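Local coordinates for protein lysyl oxidase (Pichia pastoris, PDB 1RKY) that probably oxidises primary amines, including peptidyl lysine side chains, to aldehydes with the help of copper and a topaquinone cofactor, at residues Y510-V515 with K530-E535. Numbering follows the deposited sequence.
Sequences YVMKDV and KQIARE
Tyr510 and Arg534 pair near one end of an antiparallel beta hairpin, built from strands 504-518 and 526-537, in the enzyme domain of this copper amine oxidase. Two hydrogen-bonded pairs hold the ladder: Val511 N donates to Ala533 O (2.8 Å) and Ala533 N returns to Val511 O, while Lys513 and Gln531 exchange the same two bonds, Gln531 N to Lys513 O at 3.0 Å. On the sheet face bearing Tyr510, Met512 and Ile532, CG of Tyr510 stands beside the backbone N (chi1 -81°), which brings the end of the phenol nearer the partner strand. Arg534 lays its aliphatic stem across this ring, CB 4.1 Å from the centroid in a CH-pi contact, and its CD passes 3.6 Å from Tyr510 OH. Ile532 CD1 reaches Tyr510 CD2 at 3.8 Å. Beyond the stem, the guanidinium, tilted 57° from the ring, forms a salt bridge with Glu558. On the face bearing Val511, Lys513, Gln531 and Ala533, Val511 CG2 is met by the carboxylate carbon CD of Glu535 at 3.6 Å. Leu477 and Phe487 of the second subunit pack on Tyr510 and Met512, and Gln531 NE2 is hydrogen-bonded to Tyr475 OH of that subunit. The chemistry thus divides the work: backbone amides fix the register, apolar stems join the strands, and the polar ends of Gln531 and Arg534 tie the hairpin to the dimer interface and the adjoining strand 553-559.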
loop_
_atom_site.group_PDB
_atom_site.type_symbol
_atom_site.label_atom_id
_atom_site.label_comp_id
_atom_site.label_asym_id
_atom_site.label_seq_id
_atom_site.Cartn_x
_atom_site.Cartn_y
_atom_site.Cartn_z
ATOM N N TYR A 510 -8.657 -1.906 19.683
ATOM C CA TYR A 510 -10.081 -2.208 19.498
ATOM C C TYR A 510 -10.096 -3.512 18.753
ATOM O O TYR A 510 -9.695 -3.575 17.582
ATOM C CB TYR A 510 -10.787 -1.123 18.714
ATOM C CG TYR A 510 -11.178 0.070 19.559
ATOM C CD1 TYR A 510 -10.334 1.161 19.706
ATOM C CD2 TYR A 510 -12.388 0.090 20.263
ATOM C CE1 TYR A 510 -10.676 2.238 20.503
ATOM C CE2 TYR A 510 -12.725 1.173 21.054
ATOM C CZ TYR A 510 -11.871 2.244 21.171
ATOM O OH TYR A 510 -12.209 3.315 21.978
ATOM N N VAL A 511 -10.509 -4.560 19.443
ATOM C CA VAL A 511 -10.588 -5.902 18.906
ATOM C C VAL A 511 -11.929 -6.053 18.228
ATOM O O VAL A 511 -12.941 -5.602 18.760
ATOM C CB VAL A 511 -10.431 -6.937 20.041
ATOM C CG1 VAL A 511 -10.596 -8.352 19.549
ATOM C CG2 VAL A 511 -9.048 -6.788 20.695
ATOM N N MET A 512 -11.936 -6.667 17.052
ATOM C CA MET A 512 -13.160 -6.869 16.286
ATOM C C MET A 512 -13.470 -8.334 16.242
ATOM O O MET A 512 -12.590 -9.126 15.946
ATOM C CB MET A 512 -12.975 -6.352 14.847
ATOM C CG MET A 512 -12.583 -4.896 14.791
ATOM S SD MET A 512 -12.054 -4.484 13.119
ATOM C CE MET A 512 -11.771 -2.784 13.299
ATOM N N LYS A 513 -14.715 -8.711 16.529
ATOM C CA LYS A 513 -15.097 -10.121 16.519
ATOM C C LYS A 513 -16.525 -10.329 16.067
ATOM O O LYS A 513 -17.361 -9.460 16.267
ATOM C CB LYS A 513 -14.953 -10.746 17.913
ATOM C CG LYS A 513 -15.683 -10.026 19.019
ATOM C CD LYS A 513 -15.628 -10.817 20.338
ATOM C CE LYS A 513 -16.456 -10.162 21.464
ATOM N NZ LYS A 513 -16.971 -11.156 22.470
ATOM N N ASP A 514 -16.812 -11.497 15.506
ATOM C CA ASP A 514 -18.218 -11.865 15.309
ATOM C C ASP A 514 -18.758 -12.499 16.614
ATOM O O ASP A 514 -18.052 -13.229 17.316
ATOM C CB ASP A 514 -18.452 -12.761 14.095
ATOM C CG ASP A 514 -18.082 -14.187 14.334
ATOM O OD1 ASP A 514 -18.993 -14.992 14.650
ATOM O OD2 ASP A 514 -16.911 -14.587 14.209
ATOM N N VAL A 515 -20.016 -12.206 16.897
ATOM C CA VAL A 515 -20.652 -12.590 18.170
ATOM C C VAL A 515 -22.108 -12.895 17.898
ATOM O O VAL A 515 -22.720 -12.261 17.059
ATOM C CB VAL A 515 -20.545 -11.488 19.228
ATOM C CG1 VAL A 515 -19.096 -11.323 19.700
ATOM C CG2 VAL A 515 -21.093 -10.181 18.716
ATOM N N LYS A 530 -21.330 -8.374 14.633
ATOM C CA LYS A 530 -19.944 -8.073 14.994
ATOM C C LYS A 530 -19.884 -6.936 15.984
ATOM O O LYS A 530 -20.717 -6.052 15.940
ATOM C CB LYS A 530 -19.124 -7.755 13.726
ATOM C CG LYS A 530 -19.653 -6.637 12.885
ATOM C CD LYS A 530 -18.758 -6.446 11.622
ATOM C CE LYS A 530 -19.419 -5.554 10.621
ATOM N NZ LYS A 530 -20.524 -6.272 9.913
ATOM N N GLN A 531 -18.875 -6.980 16.842
ATOM C CA GLN A 531 -18.657 -6.002 17.865
ATOM C C GLN A 531 -17.213 -5.605 17.964
ATOM O O GLN A 531 -16.325 -6.312 17.513
ATOM C CB GLN A 531 -19.086 -6.579 19.215
ATOM C CG GLN A 531 -20.570 -6.802 19.321
ATOM C CD GLN A 531 -20.961 -7.330 20.706
ATOM O OE1 GLN A 531 -20.100 -7.593 21.530
ATOM N NE2 GLN A 531 -22.243 -7.508 20.934
ATOM N N ILE A 532 -17.000 -4.436 18.540
ATOM C CA ILE A 532 -15.700 -4.017 19.023
ATOM C C ILE A 532 -15.592 -4.134 20.536
ATOM O O ILE A 532 -16.598 -4.082 21.235
ATOM C CB ILE A 532 -15.411 -2.554 18.613
ATOM C CG1 ILE A 532 -16.515 -1.586 19.084
ATOM C CG2 ILE A 532 -15.205 -2.459 17.105
ATOM C CD1 ILE A 532 -16.066 -0.130 19.185
ATOM N N ALA A 533 -14.355 -4.298 21.017
ATOM C CA ALA A 533 -14.013 -4.303 22.446
ATOM C C ALA A 533 -12.671 -3.594 22.578
ATOM O O ALA A 533 -11.709 -4.010 21.936
ATOM C CB ALA A 533 -13.885 -5.726 22.971
ATOM N N ARG A 534 -12.607 -2.563 23.409
ATOM C CA ARG A 534 -11.351 -1.882 23.703
ATOM C C ARG A 534 -10.588 -2.628 24.780
ATOM O O ARG A 534 -11.101 -2.883 25.891
ATOM C CB ARG A 534 -11.608 -0.435 24.135
ATOM C CG ARG A 534 -10.386 0.303 24.653
ATOM C CD ARG A 534 -10.650 1.775 24.811
ATOM N NE ARG A 534 -9.577 2.518 25.471
ATOM C CZ ARG A 534 -9.361 2.542 26.789
ATOM N NH1 ARG A 534 -10.091 1.820 27.613
ATOM N NH2 ARG A 534 -8.379 3.280 27.286
ATOM N N GLU A 535 -9.342 -2.959 24.477
ATOM C CA GLU A 535 -8.499 -3.628 25.421
ATOM C C GLU A 535 -7.221 -2.835 25.595
ATOM O O GLU A 535 -6.582 -2.466 24.623
ATOM C CB GLU A 535 -8.154 -5.031 24.942
ATOM C CG GLU A 535 -9.358 -5.926 24.702
ATOM C CD GLU A 535 -8.958 -7.342 24.294
ATOM O OE1 GLU A 535 -7.749 -7.589 24.079
ATOM O OE2 GLU A 535 -9.850 -8.213 24.186
#